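Local coordinates for uncharacterized protein (Parabacteroides distasonis, PDB 4KW2), which is of unknown function but adopts the xylose isomerase-like TIM-barrel fold and may, as in relatives, act as a sugar isomerase or epimerase, at residues His180-Val184 / Gly185-Leu189; Ser256-Phe259 / Leu260-Ser264. One frame throughout, in Å; residues are numbered along the deposited sequence.

Overall arrangement
Both interactions are local and belong to one closed eight-stranded parallel barrel, interaction 1 coming first along the chain. Residues 180-189 form an irregular loop between strands 172-178 and 199-204, whereas residues 256-264 make up the last turns of helix 250-262 and the modelled C-terminus. Their centres lie about 20 Å apart and their nearest atoms about 9 Å, without touching. Helix 222-232 lies against both: Trp181 and Leu189 pack on one part of it, Phe259 and Cys263 on another. Interaction 1 reaches a second subunit and has a sulfate about 5 Å from the Lys182 side chain; interaction 2 has an ethanediol about 4 Å from the Gln261 side chain, both probably from the crystallisation liquor.

Interaction 1. Residues His180-Val184 / Gly185-Leu189; sequences HWKRV and GEDPL
Trp181 and Asp187 lie side by side and point the same way, the carboxylate plane turned 86° from the indole. OD1 of Asp187 sits at the ring edge, near its plane, 3.3 Å from Trp181 CZ3. Both side chains have CG anti to the backbone N (chi1 178° for Trp181, -174° for Asp187), which carries them out alongside one another. Pro188 CD also meets the indole edge, and Leu189 CD1 comes obliquely to 3.8 Å from Trp181 CZ3. The other carboxylate oxygen, OD2, forms a salt bridge with Lys182 NZ at 3.4 Å, its hydrogen bond weak; the lysine crosses the acid at a slant, its chain extended until a bend at chi4. The peptide between Trp181 and Lys182 is cis, and Lys182 CB lies over one indole face toward the rim. Glu229 is a second, long and weak partner of Lys182 NZ and lies near the like-charged Asp187 OD2. Asp187 OD1 is weakly bonded by Leu189 N. At the tip, Arg183 to Glu186 form a type II beta turn closed by Glu186 N to Arg183 O, 3.1 Å, and Val184 N bonds Ser99 OG of a second subunit. Gly185 has the positive phi such a turn needs, and a CB there would clash with Val184 O. Trp181 meets Phe226 of helix 222-232 edge-to-face, and Pro188 and Leu189 rest on Ile178 of strand 172-178.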
# COMPACT_ATOMS: atom_id res chain seq x y z
N HIS A 180 -4.58 8.06 -8.33
CA HIS A 180 -4.52 7.01 -9.35
C HIS A 180 -5.16 7.55 -10.61
O HIS A 180 -6.38 7.52 -10.78
CB HIS A 180 -5.20 5.73 -8.86
CG HIS A 180 -4.27 4.79 -8.15
ND1 HIS A 180 -3.42 3.93 -8.83
CD2 HIS A 180 -4.06 4.56 -6.84
CE1 HIS A 180 -2.73 3.23 -7.96
NE2 HIS A 180 -3.09 3.59 -6.74
N TRP A 181 -4.31 8.07 -11.49
CA TRP A 181 -4.72 8.69 -12.73
C TRP A 181 -5.03 7.61 -13.77
O TRP A 181 -4.17 6.76 -14.04
CB TRP A 181 -3.57 9.57 -13.23
CG TRP A 181 -3.86 10.21 -14.52
CD1 TRP A 181 -3.60 9.71 -15.77
CD2 TRP A 181 -4.47 11.47 -14.71
NE1 TRP A 181 -4.02 10.60 -16.73
CE2 TRP A 181 -4.56 11.69 -16.11
CE3 TRP A 181 -4.95 12.45 -13.84
CZ2 TRP A 181 -5.11 12.84 -16.65
CZ3 TRP A 181 -5.49 13.60 -14.37
CH2 TRP A 181 -5.57 13.79 -15.76
N LYS A 182 -6.21 7.61 -14.41
CA LYS A 182 -7.28 8.60 -14.29
C LYS A 182 -8.59 7.83 -14.16
O LYS A 182 -8.81 6.86 -14.88
CB LYS A 182 -7.33 9.43 -15.57
CG LYS A 182 -8.28 10.61 -15.57
CD LYS A 182 -8.41 11.15 -16.99
CE LYS A 182 -8.92 12.57 -17.04
NZ LYS A 182 -10.35 12.68 -16.68
N ARG A 183 -9.45 8.27 -13.24
CA ARG A 183 -10.78 7.67 -13.06
C ARG A 183 -11.85 8.74 -13.19
O ARG A 183 -11.68 9.86 -12.70
CB ARG A 183 -10.87 6.97 -11.70
CG ARG A 183 -9.71 6.03 -11.44
CD ARG A 183 -9.93 5.16 -10.21
NE ARG A 183 -8.69 4.50 -9.80
CZ ARG A 183 -8.58 3.64 -8.79
NH1 ARG A 183 -9.65 3.31 -8.06
NH2 ARG A 183 -7.40 3.11 -8.50
N VAL A 184 -12.96 8.40 -13.85
CA VAL A 184 -14.02 9.36 -14.14
C VAL A 184 -14.57 10.01 -12.87
O VAL A 184 -14.98 9.31 -11.94
CB VAL A 184 -15.17 8.71 -14.97
CG1 VAL A 184 -15.88 7.62 -14.18
CG2 VAL A 184 -16.15 9.77 -15.44
N GLY A 185 -14.53 11.34 -12.83
CA GLY A 185 -15.06 12.10 -11.70
C GLY A 185 -14.16 12.17 -10.47
O GLY A 185 -14.56 12.74 -9.45
N GLU A 186 -12.97 11.59 -10.54
CA GLU A 186 -12.00 11.65 -9.44
C GLU A 186 -10.67 12.20 -9.96
O GLU A 186 -9.59 11.72 -9.60
CB GLU A 186 -11.80 10.26 -8.83
CG GLU A 186 -13.07 9.65 -8.25
CD GLU A 186 -12.87 8.26 -7.67
OE1 GLU A 186 -11.74 7.72 -7.77
OE2 GLU A 186 -13.83 7.71 -7.11
N ASP A 187 -10.77 13.23 -10.80
CA ASP A 187 -9.61 13.84 -11.43
C ASP A 187 -9.00 14.88 -10.48
O ASP A 187 -9.59 15.94 -10.27
CB ASP A 187 -10.05 14.50 -12.74
CG ASP A 187 -8.89 15.05 -13.56
OD1 ASP A 187 -7.84 15.41 -12.98
OD2 ASP A 187 -9.04 15.12 -14.79
N PRO A 188 -7.80 14.59 -9.92
CA PRO A 188 -7.23 15.48 -8.90
C PRO A 188 -6.95 16.89 -9.42
O PRO A 188 -7.03 17.86 -8.66
CB PRO A 188 -5.92 14.79 -8.50
CG PRO A 188 -5.98 13.42 -9.08
CD PRO A 188 -6.87 13.51 -10.29
N LEU A 189 -6.61 16.99 -10.70
CA LEU A 189 -6.31 18.28 -11.33
C LEU A 189 -7.56 19.15 -11.45
O LEU A 189 -7.50 20.36 -11.21
CB LEU A 189 -5.69 18.06 -12.71
CG LEU A 189 -4.37 17.29 -12.75
CD1 LEU A 189 -3.94 17.07 -14.19
CD2 LEU A 189 -3.29 18.03 -11.97

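Interaction 2. Residues Ser256-Phe259 / Leu260-Ser264; sequences SLEF and LQKCS
The final turns of helix 250-262, the last helix of the barrel, hold this contact, in which i to i+4 backbone bonds are overlaid by side chains one turn apart. Leu260 N reaches Ser256 O at 3.2 Å. Gln261 N and Lys262 N bind Leu257 O and Glu258 O, respectively, each at 2.9 Å. On the outer side, Glu258 and Lys262 cross at an angle. The closest side-chain meeting is aliphatic, Glu258 CG to Lys262 CD at 3.4 Å, and the lysine chain, bent at chi3 (88°), turns NZ back toward the acid. Their salt bridge is long, 3.7 Å from Glu258 OE2 to Lys262 NZ. An alanine in place of Glu258 removes the carboxylate and the CG methylene, which would probably leave Lys262 NZ without its mate in this contact and its alkyl chain freer to turn. On the buried side, Leu257 CD2 meets Leu260 CD1 at 4.1 Å, and Leu257 also touches Val24. The Gln261 side chain starts over Leu257 O, CB 3.3 Å from it. Phe259 packs on Val223 and Lys224. The chemistry is thus divided round the helix: Leu257 faces strand 23-27, Phe259 faces helix 222-232, and the polar ends of Ser256 (OG) and Gln261 (NE2) bond the backbone oxygens of Thr208 and Gly47, while the loose ion pair likely adds only a modest electrostatic attraction to the backbone bonds.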
# COMPACT_ATOMS: atom_id res chain seq x y z
N SER A 256 8.09 7.54 -19.33
CA SER A 256 7.12 8.51 -18.83
C SER A 256 7.72 9.91 -18.76
O SER A 256 7.07 10.89 -19.15
CB SER A 256 6.59 8.10 -17.46
OG SER A 256 5.73 6.99 -17.58
N LEU A 257 8.96 10.01 -18.28
CA LEU A 257 9.63 11.31 -18.18
C LEU A 257 9.71 12.01 -19.54
O LEU A 257 9.65 13.23 -19.62
CB LEU A 257 11.03 11.15 -17.59
CG LEU A 257 11.05 10.73 -16.11
CD1 LEU A 257 12.48 10.55 -15.62
CD2 LEU A 257 10.30 11.73 -15.24
N GLU A 258 9.81 11.21 -20.60
CA GLU A 258 9.82 11.72 -21.98
C GLU A 258 8.66 12.68 -22.25
O GLU A 258 8.87 13.79 -22.74
CB GLU A 258 9.76 10.53 -22.95
CG GLU A 258 9.81 10.88 -24.42
CD GLU A 258 9.71 9.66 -25.32
OE1 GLU A 258 9.92 8.53 -24.83
OE2 GLU A 258 9.43 9.84 -26.53
N PHE A 259 7.45 12.27 -21.90
CA PHE A 259 6.26 13.10 -22.15
C PHE A 259 6.10 14.22 -21.13
O PHE A 259 5.62 15.30 -21.45
CB PHE A 259 5.01 12.23 -22.18
CG PHE A 259 5.02 11.19 -23.25
CD1 PHE A 259 4.72 11.54 -24.56
CD2 PHE A 259 5.36 9.88 -22.97
CE1 PHE A 259 4.74 10.58 -25.57
CE2 PHE A 259 5.38 8.92 -23.96
CZ PHE A 259 5.07 9.27 -25.26
N LEU A 260 6.49 13.95 -19.89
CA LEU A 260 6.41 14.94 -18.83
C LEU A 260 7.36 16.11 -19.06
O LEU A 260 7.07 17.23 -18.66
CB LEU A 260 6.72 14.30 -17.48
CG LEU A 260 5.71 13.26 -17.00
CD1 LEU A 260 6.29 12.49 -15.82
CD2 LEU A 260 4.39 13.91 -16.63
N GLN A 261 8.49 15.84 -19.71
CA GLN A 261 9.52 16.85 -19.95
C GLN A 261 9.45 17.49 -21.33
O GLN A 261 9.54 18.70 -21.44
CB GLN A 261 10.91 16.25 -19.77
CG GLN A 261 11.28 16.04 -18.31
CD GLN A 261 12.59 15.32 -18.15
OE1 GLN A 261 12.90 14.39 -18.90
NE2 GLN A 261 13.38 15.74 -17.16
N LYS A 262 9.30 16.67 -22.38
CA LYS A 262 9.36 17.18 -23.76
C LYS A 262 8.17 18.07 -24.14
O LYS A 262 8.26 18.83 -25.10
CB LYS A 262 9.50 16.04 -24.78
CG LYS A 262 10.87 15.39 -24.75
CD LYS A 262 10.88 13.99 -25.36
CE LYS A 262 11.11 13.99 -26.86
NZ LYS A 262 11.62 12.66 -27.31
N CYS A 263 7.07 17.98 -23.40
CA CYS A 263 6.00 18.96 -23.54
C CYS A 263 6.51 20.34 -23.12
O CYS A 263 6.23 21.34 -23.79
CB CYS A 263 4.79 18.57 -22.69
SG CYS A 263 3.43 19.77 -22.80
N SER A 264 7.27 20.38 -22.03
CA SER A 264 7.90 21.60 -21.56
C SER A 264 9.34 21.70 -22.06
O SER A 264 9.59 22.00 -23.23
CB SER A 264 7.87 21.64 -20.03
OG SER A 264 6.53 21.59 -19.57